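Iron binding protein FbpA (Mannheimia haemolytica, PDB 1SI0) binds ferric iron and, as a periplasmic solute-binding protein, probably delivers it for uptake into the cell. Local coordinates at residues R101-Y106 / I194-Y199. Numbering follows the deposited sequence.
With FE (Fe (III) ion), chain B; CO3 (carbonate ion), chain C.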
loop_
_atom_site.group_PDB
_atom_site.type_symbol
_atom_site.label_atom_id
_atom_site.label_comp_id
_atom_site.label_asym_id
_atom_site.label_seq_id
_atom_site.Cartn_x
_atom_site.Cartn_y
_atom_site.Cartn_z
ATOM N N ARG A 101 1.152 -2.983 -5.225
ATOM C CA ARG A 101 -0.173 -2.434 -5.402
ATOM C C ARG A 101 -0.012 -1.116 -6.119
ATOM O O ARG A 101 1.039 -0.484 -6.057
ATOM C CB ARG A 101 -0.878 -2.242 -4.059
ATOM C CG ARG A 101 -0.090 -1.492 -2.995
ATOM C CD ARG A 101 0.708 -2.383 -2.074
ATOM N NE ARG A 101 -0.117 -3.258 -1.245
ATOM C CZ ARG A 101 -0.795 -2.884 -0.160
ATOM N NH1 ARG A 101 -1.501 -3.786 0.502
ATOM N NH2 ARG A 101 -0.783 -1.636 0.275
ATOM N N ALA A 102 -1.043 -0.716 -6.836
ATOM C CA ALA A 102 -1.058 0.564 -7.528
ATOM C C ALA A 102 -1.984 1.509 -6.798
ATOM O O ALA A 102 -3.047 1.099 -6.349
ATOM C CB ALA A 102 -1.523 0.383 -8.946
ATOM N N ARG A 103 -1.603 2.767 -6.665
ATOM C CA ARG A 103 -2.527 3.761 -6.151
ATOM C C ARG A 103 -3.132 4.432 -7.365
ATOM O O ARG A 103 -2.473 5.179 -8.081
ATOM C CB ARG A 103 -1.836 4.748 -5.223
ATOM C CG ARG A 103 -2.799 5.578 -4.409
ATOM C CD ARG A 103 -2.276 5.926 -3.019
ATOM N NE ARG A 103 -3.303 6.550 -2.192
ATOM C CZ ARG A 103 -4.304 5.901 -1.609
ATOM N NH1 ARG A 103 -5.184 6.571 -0.892
ATOM N NH2 ARG A 103 -4.424 4.593 -1.717
ATOM N N VAL A 104 -4.391 4.102 -7.608
ATOM C CA VAL A 104 -5.089 4.411 -8.831
ATOM C C VAL A 104 -6.083 5.537 -8.623
ATOM O O VAL A 104 -6.250 6.051 -7.514
ATOM C CB VAL A 104 -5.797 3.143 -9.375
ATOM C CG1 VAL A 104 -4.795 2.032 -9.621
ATOM C CG2 VAL A 104 -6.907 2.642 -8.440
ATOM N N ILE A 105 -6.716 5.933 -9.718
ATOM C CA ILE A 105 -7.778 6.918 -9.688
ATOM C C ILE A 105 -9.065 6.207 -10.085
ATOM O O ILE A 105 -9.168 5.654 -11.175
ATOM C CB ILE A 105 -7.476 8.092 -10.633
ATOM C CG1 ILE A 105 -6.184 8.783 -10.201
ATOM C CG2 ILE A 105 -8.657 9.070 -10.663
ATOM C CD1 ILE A 105 -5.768 9.923 -11.113
ATOM N N TYR A 106 -10.027 6.202 -9.178
ATOM C CA TYR A 106 -11.355 5.690 -9.477
ATOM C C TYR A 106 -12.205 6.826 -9.994
ATOM O O TYR A 106 -12.125 7.952 -9.497
ATOM C CB TYR A 106 -11.978 5.083 -8.231
ATOM C CG TYR A 106 -11.227 3.869 -7.775
ATOM C CD1 TYR A 106 -10.440 3.897 -6.633
ATOM C CD2 TYR A 106 -11.275 2.700 -8.504
ATOM C CE1 TYR A 106 -9.743 2.771 -6.216
ATOM C CE2 TYR A 106 -10.571 1.580 -8.109
ATOM C CZ TYR A 106 -9.807 1.622 -6.969
ATOM O OH TYR A 106 -9.112 0.498 -6.601
ATOM N N ILE A 194 -8.883 8.739 -5.142
ATOM C CA ILE A 194 -7.608 8.052 -5.141
ATOM C C ILE A 194 -7.742 6.867 -4.199
ATOM O O ILE A 194 -8.292 6.996 -3.115
ATOM C CB ILE A 194 -6.498 9.006 -4.667
ATOM C CG1 ILE A 194 -6.395 10.217 -5.598
ATOM C CG2 ILE A 194 -5.156 8.286 -4.609
ATOM C CD1 ILE A 194 -5.397 11.250 -5.141
ATOM N N GLY A 195 -7.263 5.705 -4.616
ATOM C CA GLY A 195 -7.278 4.544 -3.751
ATOM C C GLY A 195 -6.405 3.445 -4.301
ATOM O O GLY A 195 -5.981 3.494 -5.447
ATOM N N ASN A 196 -6.127 2.436 -3.488
ATOM C CA ASN A 196 -5.299 1.347 -3.963
ATOM C C ASN A 196 -6.114 0.401 -4.823
ATOM O O ASN A 196 -7.304 0.204 -4.594
ATOM C CB ASN A 196 -4.652 0.591 -2.814
ATOM C CG ASN A 196 -3.492 1.341 -2.198
ATOM O OD1 ASN A 196 -3.017 2.341 -2.739
ATOM N ND2 ASN A 196 -3.016 0.846 -1.073
ATOM N N SER A 197 -5.431 -0.210 -5.780
ATOM C CA SER A 197 -6.035 -1.058 -6.797
ATOM C C SER A 197 -6.740 -2.273 -6.216
ATOM O O SER A 197 -7.841 -2.603 -6.634
ATOM C CB SER A 197 -4.954 -1.530 -7.770
ATOM O OG SER A 197 -3.847 -2.101 -7.076
ATOM N N TYR A 198 -6.098 -2.958 -5.280
ATOM C CA TYR A 198 -6.633 -4.233 -4.785
ATOM C C TYR A 198 -7.992 -4.049 -4.114
ATOM O O TYR A 198 -8.805 -4.971 -4.132
ATOM C CB TYR A 198 -5.640 -4.955 -3.852
ATOM C CG TYR A 198 -5.165 -4.090 -2.729
ATOM C CD1 TYR A 198 -4.079 -3.241 -2.893
ATOM C CD2 TYR A 198 -5.818 -4.091 -1.511
ATOM C CE1 TYR A 198 -3.657 -2.434 -1.881
ATOM C CE2 TYR A 198 -5.407 -3.274 -0.487
ATOM C CZ TYR A 198 -4.328 -2.428 -0.686
ATOM O OH TYR A 198 -3.903 -1.573 0.284
ATOM N N TYR A 199 -8.261 -2.874 -3.557
ATOM C CA TYR A 199 -9.565 -2.632 -2.946
ATOM C C TYR A 199 -10.700 -2.767 -3.949
ATOM O O TYR A 199 -11.807 -3.128 -3.561
ATOM C CB TYR A 199 -9.637 -1.264 -2.270
ATOM C CG TYR A 199 -8.734 -1.167 -1.074
ATOM C CD1 TYR A 199 -7.732 -0.212 -1.019
ATOM C CD2 TYR A 199 -8.869 -2.036 0.000
ATOM C CE1 TYR A 199 -6.893 -0.126 0.074
ATOM C CE2 TYR A 199 -8.031 -1.957 1.093
ATOM C CZ TYR A 199 -7.042 -1.000 1.128
ATOM O OH TYR A 199 -6.201 -0.933 2.211
HETATM FE FE FE B . -4.332 -1.574 2.202
HETATM C C CO3 C . -3.926 -3.416 3.841
HETATM O O1 CO3 C . -3.597 -3.500 2.598
HETATM O O2 CO3 C . -4.511 -2.354 4.265
HETATM O O3 CO3 C . -3.649 -4.390 4.644
#
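Arg101 lays one face of its guanidinium over Tyr198 CE1, 3.4 Å from Arg101 CZ, with the two planes inclined by 35°. Its chain, bent at chi2 and chi3, passes alongside the phenol and brings NH1 to carbonate O1 at 3.0 Å, in the plane of the guanidinium; Glu268 forms a salt bridge with the same nitrogen. The arginine therefore touches both a ligand tyrosine and the bound carbonate, and its positive charge would be expected to stabilise their negative oxygens. Tyr198 OH and Tyr199 OH each bind the iron at 2.0 Å, Tyr142 supplies a third phenol oxygen, and carbonate adds O1 and O2.

Asn196 belongs to the second shell: its ND2 donates almost straight (169°) to Tyr198 OH at 2.9 Å. The amide is held at its other end by Arg103, whose NH2 reaches Asn196 OD1 at 2.8 Å from above the carbonyl plane, while Asp178 pairs with that NH2 in a salt bridge. With CG anti to the backbone N (chi1 -166°), Arg103 also runs across Ile194 CG2.

Along the backbone, Val104 and Gly195 exchange two hydrogen bonds as a hydrogen-bonded antiparallel pair. Beyond them Ala102 and Ser197 pair through Ser197 N to Ala102 O and Ala102 N to Ser197 OG, 3.1 Å. Tyr106 OH donates to Asn196 O at 2.7 Å, from above that carbonyl's plane.

In this bacterial solute-binding family member, the passage from strand 192-196 into helix 198-205 brings two ligand tyrosines to the metal. Strands 96-108 and 192-196 run antiparallel within the mixed sheet, with helix 141-154 against Arg103, Ile194 and Asn196, and helix 178-187 against Tyr106 and Tyr199.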